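Long-range contact in cell division topological specificity factor (Helicobacter pylori, PDB 3KU7), which probably confines septum formation to midcell by countering the MinC and MinD division inhibitors at internal sites while leaving them active at the poles: residues S56-K61 against I72-I77. Sequence-based numbering, arbitrary orientation.
Sequences SDIHFK and IEVEII
H59 and E75 face each other as a hydrogen-bonded pair in an antiparallel beta hairpin. Within the chain it joins the outer strand 57-61 to strand 69-77, the middle of three antiparallel strands. Its backbone bonds are H59 N to E75 O at 2.8 Å, straight and in the carbonyl plane, and E75 N to H59 O at 2.7 Å. The next pair bonds K61 N to E73 O and E73 N to K61 O, both 2.9 Å. I77 N donates to D57 O over a longer 3.2 Å; S55 OG hydrogen-bonds I77 O and, weakly, D57 N. The other edge of strand 69-77 bonds to strand 22-30, through I72, V74 and I76.

I58, F60, V74 and I76 lie on the face toward helix 38-53. F60 CB meets V74 CG2; the ring leads away from V74, and F60 also touches R42. The I58 and V74 side chains cross at a slant.

The opposite face is largely polar, with I77 at one end beside D57. K61 and E73 run alongside each other. K61 NZ stays 4.3 Å from E75 OE1, beyond a salt bridge; K24 is a long, weak partner for both glutamates. E75 bends at chi2 (71°), its carboxylate plane 57° from the H59 ring, with OE2 4.0 Å from H59 CG.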
# COMPACT_ATOMS: atom_id res chain seq x y z
N SER A 56 11.90 5.28 9.46
CA SER A 56 12.24 4.27 10.46
C SER A 56 11.17 4.16 11.53
O SER A 56 11.27 3.33 12.45
CB SER A 56 13.59 4.61 11.10
OG SER A 56 13.48 5.82 11.82
N ASP A 57 10.14 5.00 11.42
CA ASP A 57 9.01 4.98 12.33
C ASP A 57 7.85 4.38 11.55
O ASP A 57 7.22 5.05 10.75
CB ASP A 57 8.65 6.40 12.81
CG ASP A 57 7.43 6.43 13.76
OD1 ASP A 57 7.29 7.42 14.51
OD2 ASP A 57 6.59 5.50 13.76
N ILE A 58 7.59 3.10 11.76
CA ILE A 58 6.51 2.43 11.06
C ILE A 58 5.54 1.70 11.97
O ILE A 58 5.92 0.88 12.81
CB ILE A 58 7.07 1.45 10.04
CG1 ILE A 58 7.65 2.25 8.88
CG2 ILE A 58 5.99 0.47 9.58
CD1 ILE A 58 8.39 1.44 7.91
N HIS A 59 4.27 2.02 11.79
CA HIS A 59 3.24 1.41 12.60
C HIS A 59 2.28 0.65 11.71
O HIS A 59 1.78 1.21 10.75
CB HIS A 59 2.49 2.51 13.34
CG HIS A 59 1.51 2.00 14.34
ND1 HIS A 59 0.65 2.83 15.01
CD2 HIS A 59 1.27 0.75 14.80
CE1 HIS A 59 -0.09 2.11 15.84
NE2 HIS A 59 0.27 0.85 15.73
N PHE A 60 2.03 -0.62 12.02
CA PHE A 60 1.11 -1.41 11.21
C PHE A 60 0.17 -2.30 12.02
O PHE A 60 0.58 -3.17 12.77
CB PHE A 60 1.87 -2.26 10.18
CG PHE A 60 2.73 -3.35 10.77
CD1 PHE A 60 2.17 -4.57 11.15
CD2 PHE A 60 4.11 -3.16 10.91
CE1 PHE A 60 2.97 -5.59 11.67
CE2 PHE A 60 4.91 -4.16 11.43
CZ PHE A 60 4.34 -5.39 11.81
N LYS A 61 -1.12 -2.05 11.87
CA LYS A 61 -2.13 -2.83 12.56
C LYS A 61 -2.99 -3.51 11.52
O LYS A 61 -2.80 -3.30 10.32
CB LYS A 61 -2.99 -1.93 13.46
CG LYS A 61 -3.20 -0.50 12.97
CD LYS A 61 -4.33 0.20 13.76
CE LYS A 61 -4.40 1.72 13.58
NZ LYS A 61 -3.54 2.50 14.53
N ILE A 72 -5.12 -4.23 6.28
CA ILE A 72 -3.81 -4.11 6.91
C ILE A 72 -3.45 -2.62 6.76
O ILE A 72 -3.18 -2.15 5.66
CB ILE A 72 -2.73 -4.89 6.18
CG1 ILE A 72 -3.25 -6.28 5.79
CG2 ILE A 72 -1.47 -4.94 7.07
CD1 ILE A 72 -3.55 -7.13 6.94
N GLU A 73 -3.46 -1.89 7.87
CA GLU A 73 -3.19 -0.46 7.87
C GLU A 73 -1.75 -0.21 8.28
O GLU A 73 -1.26 -0.84 9.20
CB GLU A 73 -4.14 0.24 8.84
CG GLU A 73 -4.37 1.73 8.59
CD GLU A 73 -5.63 2.27 9.27
OE1 GLU A 73 -5.76 2.13 10.51
OE2 GLU A 73 -6.49 2.86 8.57
N VAL A 74 -1.08 0.70 7.59
CA VAL A 74 0.32 1.02 7.88
C VAL A 74 0.62 2.51 7.85
O VAL A 74 0.60 3.13 6.79
CB VAL A 74 1.28 0.32 6.89
CG1 VAL A 74 2.69 0.77 7.17
CG2 VAL A 74 1.20 -1.16 7.06
N GLU A 75 0.94 3.06 9.03
CA GLU A 75 1.27 4.47 9.18
C GLU A 75 2.77 4.65 9.19
O GLU A 75 3.51 4.02 9.94
CB GLU A 75 0.65 5.04 10.46
CG GLU A 75 -0.87 4.99 10.50
CD GLU A 75 -1.48 3.57 10.66
OE1 GLU A 75 -2.69 3.41 10.39
OE2 GLU A 75 -0.78 2.62 11.06
N ILE A 76 3.19 5.55 8.32
CA ILE A 76 4.59 5.83 8.11
C ILE A 76 4.97 7.30 8.30
O ILE A 76 4.53 8.16 7.56
CB ILE A 76 4.96 5.38 6.68
CG1 ILE A 76 4.51 3.92 6.46
CG2 ILE A 76 6.45 5.57 6.45
CD1 ILE A 76 4.44 3.46 5.00
N ILE A 77 5.80 7.56 9.30
CA ILE A 77 6.27 8.90 9.56
C ILE A 77 7.55 9.16 8.79
O ILE A 77 8.54 8.48 8.99
CB ILE A 77 6.54 9.12 11.06
CG1 ILE A 77 5.24 9.20 11.84
CG2 ILE A 77 7.32 10.36 11.26
CD1 ILE A 77 4.56 7.87 11.98